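Cobalamin (Vitamin B12) biosynthesis CbiX protein (Marinobacter aquaeolei, PDB 3LYH) is probably a metal-binding lyase of the CbiX family, with a putative role in cobalamin (vitamin B12) biosynthesis. Local coordinates at residues P48-I53 and P83-R88. Sequence-based numbering, arbitrary orientation. Where two conformers were deposited one is given.
Sequences PSLDTI and PAMIER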
ATOM      1  N   PRO B  48      -6.437  -5.334 -17.194  1.00 19.84           N
ATOM      2  CA  PRO B  48      -7.113  -4.331 -18.011  1.00 19.23           C
ATOM      3  C   PRO B  48      -6.716  -2.904 -17.661  1.00 18.68           C
ATOM      4  O   PRO B  48      -6.448  -2.572 -16.499  1.00 16.58           O
ATOM      5  CB  PRO B  48      -8.591  -4.571 -17.712  1.00 20.05           C
ATOM      6  CG  PRO B  48      -8.576  -5.059 -16.328  1.00 19.30           C
ATOM      7  CD  PRO B  48      -7.259  -5.718 -16.044  1.00 20.43           C
ATOM      8  N   SER B  49      -6.664  -2.068 -18.692  1.00 19.31           N
ATOM      9  CA  SER B  49      -6.399  -0.658 -18.561  1.00 20.21           C
ATOM     10  C   SER B  49      -7.664   0.021 -18.056  1.00 17.11           C
ATOM     11  O   SER B  49      -8.749  -0.584 -18.043  1.00 14.99           O
ATOM     12  CB  SER B  49      -6.050  -0.045 -19.927  1.00 19.63           C
ATOM     13  OG  SER B  49      -7.155  -0.164 -20.812  1.00 19.32           O
ATOM     14  N   LEU B  50      -7.521   1.278 -17.672  1.00 16.65           N
ATOM     15  CA  LEU B  50      -8.692   2.115 -17.310  1.00 18.87           C
ATOM     16  C   LEU B  50      -9.684   2.273 -18.478  1.00 18.00           C
ATOM     17  O   LEU B  50     -10.903   2.234 -18.288  1.00 20.77           O
ATOM     18  CB  LEU B  50      -8.208   3.467 -16.781  1.00 19.20           C
ATOM     19  CG  LEU B  50      -9.032   4.341 -15.858  1.00 28.20           C
ATOM     20  CD1 LEU B  50      -9.333   3.624 -14.567  1.00 25.49           C
ATOM     21  CD2 LEU B  50      -8.228   5.589 -15.557  1.00 36.91           C
ATOM     22  N   ASP B  51      -9.155   2.445 -19.698  1.00 19.41           N
ATOM     23  CA  ASP B  51     -10.022   2.554 -20.845  0.50 19.62           C
ATOM     24  C   ASP B  51     -10.854   1.287 -21.024  1.00 18.00           C
ATOM     25  O   ASP B  51     -12.040   1.393 -21.298  1.00 21.40           O
ATOM     26  CB  ASP B  51      -9.251   2.880 -22.136  0.50 20.09           C
ATOM     27  CG  ASP B  51     -10.100   3.651 -23.115  0.50 20.03           C
ATOM     28  OD1 ASP B  51     -10.757   3.025 -23.963  0.50 30.35           O
ATOM     29  OD2 ASP B  51     -10.126   4.888 -23.010  0.50 28.01           O
ATOM     30  N   THR B  52     -10.238   0.105 -20.837  1.00 18.93           N
ATOM     31  CA  THR B  52     -10.936  -1.166 -20.999  1.00 19.28           C
ATOM     32  C   THR B  52     -12.048  -1.354 -19.996  1.00 19.18           C
ATOM     33  O   THR B  52     -13.130  -1.796 -20.356  1.00 18.72           O
ATOM     34  CB  THR B  52      -9.951  -2.364 -20.936  1.00 19.70           C
ATOM     35  OG1 THR B  52      -9.127  -2.333 -22.096  1.00 25.41           O
ATOM     36  CG2 THR B  52     -10.697  -3.692 -20.869  1.00 22.37           C
ATOM     37  N   ILE B  53     -11.795  -0.990 -18.742  1.00 17.22           N
ATOM     38  CA  ILE B  53     -12.832  -1.072 -17.727  1.00 15.81           C
ATOM     39  C   ILE B  53     -13.958  -0.063 -17.988  1.00 15.99           C
ATOM     40  O   ILE B  53     -15.155  -0.373 -17.819  1.00 16.41           O
ATOM     41  CB  ILE B  53     -12.239  -0.920 -16.311  1.00 13.61           C
ATOM     42  CG1 ILE B  53     -11.254  -2.048 -16.005  1.00 16.96           C
ATOM     43  CG2 ILE B  53     -13.366  -0.893 -15.231  1.00 15.93           C
ATOM     44  CD1 ILE B  53     -11.829  -3.469 -16.129  1.00 18.68           C
ATOM     45  N   PRO B  83      -5.385  12.520 -13.136  1.00 16.14           N
ATOM     46  CA  PRO B  83      -6.392  13.500 -13.585  1.00 16.15           C
ATOM     47  C   PRO B  83      -6.452  13.719 -15.066  1.00 16.12           C
ATOM     48  O   PRO B  83      -7.543  13.823 -15.621  1.00 16.52           O
ATOM     49  CB  PRO B  83      -5.997  14.788 -12.851  1.00 16.38           C
ATOM     50  CG  PRO B  83      -5.328  14.297 -11.626  1.00 16.25           C
ATOM     51  CD  PRO B  83      -4.651  12.999 -11.967  1.00 13.06           C
ATOM     52  N   ALA B  84      -5.298  13.738 -15.741  1.00 17.46           N
ATOM     53  CA  ALA B  84      -5.333  13.905 -17.199  1.00 16.86           C
ATOM     54  C   ALA B  84      -5.945  12.669 -17.890  1.00 14.78           C
ATOM     55  O   ALA B  84      -6.647  12.818 -18.873  1.00 18.02           O
ATOM     56  CB  ALA B  84      -3.928  14.238 -17.774  1.00 17.94           C
HETATM   57  N   MSE B  85      -5.706  11.465 -17.372  1.00 16.95           N
HETATM   58  CA  MSE B  85      -6.317  10.250 -17.928  0.50 18.50           C
HETATM   59  C   MSE B  85      -7.828  10.272 -17.765  1.00 17.54           C
HETATM   60  O   MSE B  85      -8.572   9.954 -18.676  1.00 15.17           O
HETATM   61  CB  MSE B  85      -5.752   9.005 -17.260  0.50 20.24           C
HETATM   62  CG  MSE B  85      -4.373   8.678 -17.700  0.50 21.74           C
HETATM   63 SE   MSE B  85      -3.777   7.202 -16.626  0.38 20.46          SE
HETATM   64  CE  MSE B  85      -5.263   5.975 -16.940  0.50 23.84           C
ATOM     65  N   ILE B  86      -8.266  10.689 -16.571  1.00 18.13           N
ATOM     66  CA  ILE B  86      -9.694  10.822 -16.259  1.00 17.51           C
ATOM     67  C   ILE B  86     -10.396  11.841 -17.169  1.00 20.79           C
ATOM     68  O   ILE B  86     -11.440  11.521 -17.757  1.00 19.72           O
ATOM     69  CB  ILE B  86      -9.900  11.113 -14.747  1.00 18.08           C
ATOM     70  CG1 ILE B  86      -9.552   9.874 -13.937  1.00 24.33           C
ATOM     71  CG2 ILE B  86     -11.326  11.566 -14.472  1.00 19.01           C
ATOM     72  CD1 ILE B  86      -9.643  10.066 -12.406  1.00 20.22           C
ATOM     73  N   GLU B  87      -9.797  13.011 -17.391  1.00 16.65           N
ATOM     74  CA  GLU B  87     -10.372  13.979 -18.312  1.00 19.18           C
ATOM     75  C   GLU B  87     -10.506  13.401 -19.719  1.00 18.54           C
ATOM     76  O   GLU B  87     -11.528  13.580 -20.349  1.00 19.37           O
ATOM     77  CB  GLU B  87      -9.582  15.295 -18.321  1.00 21.51           C
ATOM     78  CG  GLU B  87     -10.109  16.393 -19.274  1.00 22.26           C
ATOM     79  CD  GLU B  87     -11.518  16.965 -18.873  1.00 26.36           C
ATOM     80  OE1 GLU B  87     -11.814  17.224 -17.652  1.00 18.79           O
ATOM     81  OE2 GLU B  87     -12.320  17.167 -19.823  1.00 22.70           O
ATOM     82  N   ARG B  88      -9.493  12.678 -20.188  1.00 20.16           N
ATOM     83  CA  ARG B  88      -9.509  12.089 -21.533  1.00 24.23           C
ATOM     84  C   ARG B  88     -10.589  11.004 -21.638  1.00 22.64           C
ATOM     85  O   ARG B  88     -11.313  10.931 -22.635  1.00 24.61           O
ATOM     86  CB  ARG B  88      -8.146  11.483 -21.870  1.00 25.48           C
ATOM     87  CG  ARG B  88      -7.858  11.399 -23.356  1.00 38.71           C
ATOM     88  CD  ARG B  88      -6.921  10.247 -23.694  1.00 48.30           C
ATOM     89  NE  ARG B  88      -7.666   8.988 -23.661  1.00 57.36           N
ATOM     90  CZ  ARG B  88      -7.548   8.010 -22.756  1.00 58.05           C
ATOM     91  NH1 ARG B  88      -6.668   8.057 -21.746  1.00 58.76           N
ATOM     92  NH2 ARG B  88      -8.337   6.948 -22.874  1.00 60.53           N
TER
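Asp51 and Arg88 form a single-pronged salt bridge between helices 50-59 and 78-93, with Asp51 OD2 2.7 Å from Arg88 NH2 in the conformer described. The carboxylate comes in at the edge of the guanidinium, near its plane, and the two flat groups are tilted 30° apart. Asp51 holds CG anti to the backbone N (chi1 -151°), which sends its short acid toward Arg88. Arginine suits its site because the long chain, bent about CG-CD (chi3 77°), carries the charge across the gap between the helices. Arg88 NH2 also pairs with Glu92.

Beside it lies an apolar contact. Leu50, a branched apolar side chain suited to its buried place, packs on Ile9 and Leu11 of strand 6-12 and meets Met85 (present as selenomethionine). The modelled 3.3 Å from Met85 CE to Leu50 CD2 is doubtful in detail, since Met85 has two conformers. Ser49 caps the first turn: its OG accepts from Thr52 N at 3.1 Å, as a short hydroxyl at an N-cap can. In this alpha/beta fold two helices thus meet through a greasy contact and a charged one, where Asp51 OD2 is gripped by both Arg88 and His93, which probably eases its closeness to Glu92.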